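Local coordinates for oxidase/hydroxylase (PDB 4XCB), which probably acts as a metal- and 2-oxoglutarate-dependent oxygenase of the phytanoyl-CoA dioxygenase family, binding hygromycin B beside its metal centre, at residues V143-C157 with H209-T223. Numbering follows the deposited sequence.
Sequences VYLSDIQSPEDGSFC and HGTRRKLTEGDRLLT. With NI (nickel (II) ion), chain E; AKG (2-oxoglutaric acid), chain F.
Ile-148 lays CD1 over one face of the Arg-220 guanidinium, 3.2 Å above its plane and toward the rim, while the edge of that group meets Asp-153 O, Phe-156 N and 2-oxoglutarate O3. This is the cosubstrate end of a double-stranded beta-helix: strands 139-144 and 220-229 pair antiparallel in one sheet, 156-159 and 209-211 in the other, and the ligand lies between them. Arginine suits its place because it pairs with a carboxylate through two nitrogens. Arg-220 NH2 reaches O3 of 2-oxoglutarate almost straight (2.8 Å, 172°), whereas Arg-220 NH1 bonds O4 at a more bent angle. The chain arrives extended, with CG anti to the backbone N (chi1 -178°), and NE and NH2 both make weak bonds to Gly-154 O, which should help fix the rotation of the group. Glycine suits position 154 because at its positive phi a CB would jam against the preceding carbonyl O. 2-Oxoglutarate O3 also lies in the plane of the Tyr-144 ring, at its edge, and accepts from Tyr-144 OH at 2.6 Å; Leu-222 CD1 packs 3.6 Å from Tyr-144 CE2, and the same methyl lies near the carboxylate carbon C5 of 2-oxoglutarate.

Phe-156 has Gly-210 O over one face and 2-oxoglutarate C4 at its edge. Its ring runs nearly parallel to that of His-209 (planes at 16°) but is slid so far that they barely overlap. Histidine can serve two partners: ND1 bonds Leu-207 O, and NE2 binds nickel, which His-105 also ligates.

Polar groups continue the contact past the last strand pair. Ser-146 suits the strand end, its OG accepting from Leu-221 N. Between loops, Thr-216 OG1 donates to the anti lone pair of Asp-153 OD1 at 2.7 Å, while Asp-153 OD2 takes Gln-149 N.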
# COMPACT_ATOMS: atom_id res chain seq x y z
N VAL A 143 -26.38 -8.67 13.47
CA VAL A 143 -27.07 -8.66 14.74
C VAL A 143 -27.58 -10.07 15.04
O VAL A 143 -28.56 -10.54 14.44
CB VAL A 143 -28.24 -7.66 14.75
CG1 VAL A 143 -28.89 -7.64 16.14
CG2 VAL A 143 -27.77 -6.26 14.31
N TYR A 144 -26.93 -10.75 15.97
CA TYR A 144 -27.34 -12.11 16.28
C TYR A 144 -28.53 -12.12 17.22
O TYR A 144 -28.59 -11.34 18.18
CB TYR A 144 -26.17 -12.90 16.88
CG TYR A 144 -25.12 -13.25 15.86
CD1 TYR A 144 -24.02 -12.43 15.66
CD2 TYR A 144 -25.25 -14.39 15.06
CE1 TYR A 144 -23.05 -12.74 14.72
CE2 TYR A 144 -24.29 -14.71 14.10
CZ TYR A 144 -23.20 -13.88 13.94
OH TYR A 144 -22.23 -14.20 13.00
N LEU A 145 -29.48 -13.00 16.93
CA LEU A 145 -30.71 -13.06 17.70
C LEU A 145 -30.86 -14.43 18.33
O LEU A 145 -31.95 -14.81 18.75
CB LEU A 145 -31.92 -12.77 16.81
CG LEU A 145 -31.97 -11.40 16.12
CD1 LEU A 145 -33.23 -11.26 15.26
CD2 LEU A 145 -31.87 -10.28 17.14
N SER A 146 -29.76 -15.18 18.37
CA SER A 146 -29.71 -16.42 19.14
C SER A 146 -28.29 -16.65 19.63
O SER A 146 -27.35 -16.02 19.13
CB SER A 146 -30.20 -17.61 18.30
OG SER A 146 -29.38 -17.84 17.16
N ASP A 147 -28.13 -17.53 20.61
CA ASP A 147 -26.83 -17.85 21.16
C ASP A 147 -26.14 -18.88 20.28
O ASP A 147 -26.74 -19.87 19.88
CB ASP A 147 -26.94 -18.40 22.57
CG ASP A 147 -27.38 -17.36 23.58
OD1 ASP A 147 -27.67 -17.77 24.73
OD2 ASP A 147 -27.44 -16.16 23.25
N ILE A 148 -24.86 -18.64 20.01
CA ILE A 148 -24.05 -19.55 19.23
C ILE A 148 -22.76 -19.76 20.02
O ILE A 148 -21.84 -18.93 19.98
CB ILE A 148 -23.78 -19.00 17.80
CG1 ILE A 148 -25.10 -18.65 17.10
CG2 ILE A 148 -23.01 -20.01 16.99
CD1 ILE A 148 -24.94 -17.92 15.78
N GLN A 149 -22.69 -20.86 20.77
CA GLN A 149 -21.63 -21.00 21.76
C GLN A 149 -20.72 -22.21 21.53
O GLN A 149 -19.83 -22.49 22.32
CB GLN A 149 -22.24 -21.07 23.16
CG GLN A 149 -22.81 -19.74 23.65
CD GLN A 149 -21.73 -18.70 23.89
OE1 GLN A 149 -20.93 -18.82 24.81
NE2 GLN A 149 -21.71 -17.66 23.06
N SER A 150 -20.96 -22.92 20.43
CA SER A 150 -20.10 -24.04 20.08
C SER A 150 -20.02 -24.15 18.57
O SER A 150 -20.85 -23.59 17.87
CB SER A 150 -20.65 -25.34 20.66
OG SER A 150 -21.85 -25.71 20.01
N PRO A 151 -19.01 -24.86 18.06
CA PRO A 151 -18.99 -25.14 16.62
C PRO A 151 -20.29 -25.76 16.11
O PRO A 151 -20.78 -25.38 15.05
CB PRO A 151 -17.82 -26.10 16.48
CG PRO A 151 -16.89 -25.66 17.54
CD PRO A 151 -17.76 -25.28 18.71
N GLU A 152 -20.87 -26.69 16.86
CA GLU A 152 -22.06 -27.39 16.37
C GLU A 152 -23.31 -26.52 16.41
O GLU A 152 -24.35 -26.93 15.89
CB GLU A 152 -22.30 -28.68 17.17
CG GLU A 152 -21.77 -28.65 18.56
CD GLU A 152 -20.26 -28.84 18.60
OE1 GLU A 152 -19.74 -29.71 17.87
OE2 GLU A 152 -19.59 -28.09 19.34
N ASP A 153 -23.22 -25.34 17.01
CA ASP A 153 -24.28 -24.34 16.85
C ASP A 153 -24.18 -23.64 15.48
O ASP A 153 -25.03 -22.83 15.12
CB ASP A 153 -24.23 -23.29 17.97
CG ASP A 153 -24.89 -23.77 19.26
OD1 ASP A 153 -25.75 -24.66 19.19
OD2 ASP A 153 -24.55 -23.22 20.33
N GLY A 154 -23.13 -23.96 14.73
CA GLY A 154 -22.89 -23.30 13.46
C GLY A 154 -22.18 -21.99 13.67
O GLY A 154 -22.57 -20.95 13.12
N SER A 155 -21.12 -22.01 14.47
CA SER A 155 -20.41 -20.77 14.76
C SER A 155 -19.84 -20.15 13.51
O SER A 155 -19.40 -20.84 12.59
CB SER A 155 -19.30 -21.01 15.78
OG SER A 155 -18.34 -21.93 15.29
N PHE A 156 -19.89 -18.83 13.48
CA PHE A 156 -19.12 -18.02 12.55
C PHE A 156 -17.67 -18.50 12.58
O PHE A 156 -17.14 -18.81 13.65
CB PHE A 156 -19.25 -16.55 12.95
CG PHE A 156 -18.52 -15.60 12.05
CD1 PHE A 156 -17.18 -15.31 12.26
CD2 PHE A 156 -19.20 -14.95 11.04
CE1 PHE A 156 -16.52 -14.42 11.45
CE2 PHE A 156 -18.54 -14.04 10.22
CZ PHE A 156 -17.21 -13.78 10.43
N CYS A 157 -17.06 -18.59 11.41
CA CYS A 157 -15.63 -18.89 11.35
C CYS A 157 -14.97 -18.07 10.26
O CYS A 157 -15.63 -17.61 9.32
CB CYS A 157 -15.38 -20.39 11.13
SG CYS A 157 -16.14 -21.16 9.71
N HIS A 209 -14.69 -15.77 5.31
CA HIS A 209 -15.47 -16.22 6.45
C HIS A 209 -16.64 -17.08 6.03
O HIS A 209 -16.98 -17.19 4.85
CB HIS A 209 -15.97 -15.00 7.23
CG HIS A 209 -16.95 -14.18 6.46
ND1 HIS A 209 -16.57 -13.30 5.48
CD2 HIS A 209 -18.30 -14.16 6.49
CE1 HIS A 209 -17.65 -12.74 4.95
NE2 HIS A 209 -18.71 -13.26 5.55
N GLY A 210 -17.28 -17.71 7.01
CA GLY A 210 -18.45 -18.53 6.76
C GLY A 210 -18.93 -19.02 8.10
O GLY A 210 -18.69 -18.37 9.12
N THR A 211 -19.61 -20.16 8.13
CA THR A 211 -19.92 -20.77 9.42
C THR A 211 -19.74 -22.27 9.37
O THR A 211 -19.78 -22.88 8.31
CB THR A 211 -21.36 -20.49 9.89
OG1 THR A 211 -22.25 -21.46 9.30
CG2 THR A 211 -21.80 -19.08 9.51
N ARG A 212 -19.57 -22.84 10.55
CA ARG A 212 -19.55 -24.29 10.69
C ARG A 212 -20.91 -24.87 10.38
O ARG A 212 -21.92 -24.17 10.33
CB ARG A 212 -19.13 -24.69 12.09
CG ARG A 212 -17.83 -24.09 12.54
CD ARG A 212 -16.65 -24.66 11.78
NE ARG A 212 -15.41 -24.40 12.49
CZ ARG A 212 -14.22 -24.83 12.09
NH1 ARG A 212 -14.12 -25.54 10.98
NH2 ARG A 212 -13.14 -24.55 12.80
N ARG A 213 -20.93 -26.18 10.18
CA ARG A 213 -22.18 -26.89 9.98
C ARG A 213 -22.94 -26.95 11.30
O ARG A 213 -22.36 -27.29 12.34
CB ARG A 213 -21.88 -28.29 9.45
CG ARG A 213 -23.08 -29.04 8.93
CD ARG A 213 -22.62 -30.31 8.25
NE ARG A 213 -21.74 -30.02 7.12
CZ ARG A 213 -22.19 -29.77 5.89
NH1 ARG A 213 -23.49 -29.78 5.64
NH2 ARG A 213 -21.33 -29.50 4.91
N LYS A 214 -24.22 -26.62 11.27
CA LYS A 214 -25.04 -26.63 12.48
C LYS A 214 -25.62 -28.02 12.72
O LYS A 214 -26.22 -28.61 11.82
CB LYS A 214 -26.17 -25.61 12.37
CG LYS A 214 -27.19 -25.65 13.51
CD LYS A 214 -28.13 -24.46 13.41
CE LYS A 214 -29.35 -24.61 14.30
NZ LYS A 214 -29.01 -24.73 15.75
N LEU A 215 -25.45 -28.53 13.94
CA LEU A 215 -25.92 -29.86 14.31
C LEU A 215 -27.03 -29.81 15.35
O LEU A 215 -27.78 -30.77 15.52
CB LEU A 215 -24.76 -30.70 14.85
CG LEU A 215 -23.57 -30.83 13.90
CD1 LEU A 215 -22.51 -31.76 14.48
CD2 LEU A 215 -24.04 -31.31 12.54
N THR A 216 -27.13 -28.68 16.04
CA THR A 216 -27.99 -28.57 17.20
C THR A 216 -29.43 -28.18 16.89
O THR A 216 -29.74 -27.58 15.85
CB THR A 216 -27.40 -27.56 18.21
OG1 THR A 216 -27.22 -26.29 17.56
CG2 THR A 216 -26.06 -28.05 18.71
N GLU A 217 -30.32 -28.52 17.82
CA GLU A 217 -31.72 -28.13 17.74
C GLU A 217 -31.91 -26.64 18.03
O GLU A 217 -31.05 -26.00 18.63
CB GLU A 217 -32.55 -28.95 18.74
CG GLU A 217 -32.42 -30.45 18.58
CD GLU A 217 -33.13 -30.98 17.36
OE1 GLU A 217 -33.95 -30.24 16.77
OE2 GLU A 217 -32.86 -32.14 16.97
N GLY A 218 -33.05 -26.10 17.63
CA GLY A 218 -33.33 -24.69 17.85
C GLY A 218 -32.86 -23.86 16.68
O GLY A 218 -31.81 -24.14 16.11
N ASP A 219 -33.64 -22.85 16.31
CA ASP A 219 -33.30 -22.01 15.17
C ASP A 219 -32.08 -21.13 15.42
O ASP A 219 -31.94 -20.53 16.48
CB ASP A 219 -34.47 -21.10 14.79
CG ASP A 219 -35.60 -21.84 14.13
OD1 ASP A 219 -36.58 -21.18 13.71
OD2 ASP A 219 -35.52 -23.09 14.04
N ARG A 220 -31.22 -21.05 14.41
CA ARG A 220 -30.11 -20.11 14.43
C ARG A 220 -30.58 -18.89 13.67
O ARG A 220 -31.06 -19.01 12.54
CB ARG A 220 -28.86 -20.73 13.81
CG ARG A 220 -27.62 -19.86 13.81
CD ARG A 220 -26.60 -20.45 12.83
NE ARG A 220 -25.26 -19.89 12.99
CZ ARG A 220 -24.85 -18.77 12.41
NH1 ARG A 220 -25.69 -18.07 11.66
NH2 ARG A 220 -23.60 -18.34 12.60
N LEU A 221 -30.46 -17.71 14.28
CA LEU A 221 -31.14 -16.53 13.75
C LEU A 221 -30.30 -15.26 13.83
O LEU A 221 -29.69 -14.96 14.85
CB LEU A 221 -32.46 -16.32 14.51
CG LEU A 221 -33.46 -15.37 13.84
CD1 LEU A 221 -33.90 -15.92 12.49
CD2 LEU A 221 -34.66 -15.17 14.74
N LEU A 222 -30.28 -14.49 12.74
CA LEU A 222 -29.60 -13.21 12.78
C LEU A 222 -30.11 -12.31 11.68
O LEU A 222 -30.78 -12.77 10.76
CB LEU A 222 -28.08 -13.38 12.64
CG LEU A 222 -27.55 -13.59 11.22
CD1 LEU A 222 -26.05 -13.46 11.20
CD2 LEU A 222 -27.98 -14.93 10.67
N THR A 223 -29.79 -11.03 11.81
CA THR A 223 -30.08 -10.06 10.76
C THR A 223 -28.80 -9.34 10.38
O THR A 223 -27.99 -9.01 11.24
CB THR A 223 -31.15 -9.05 11.21
OG1 THR A 223 -30.69 -8.39 12.40
CG2 THR A 223 -32.46 -9.78 11.52
NI NI E . -20.64 -13.42 4.76
C1 AKG F . -23.28 -13.78 5.41
O1 AKG F . -22.62 -13.39 4.40
O2 AKG F . -24.55 -13.69 5.43
C2 AKG F . -22.56 -14.35 6.60
O5 AKG F . -21.34 -14.30 6.58
C3 AKG F . -23.34 -14.98 7.74
C4 AKG F . -22.58 -15.04 9.04
C5 AKG F . -23.32 -15.93 10.03
O3 AKG F . -22.92 -16.01 11.22
O4 AKG F . -24.32 -16.59 9.64
O HOH W 1 -27.35 -22.46 16.27
O HOH W 2 -21.19 -11.50 5.88
O HOH W 3 -20.52 -12.11 3.24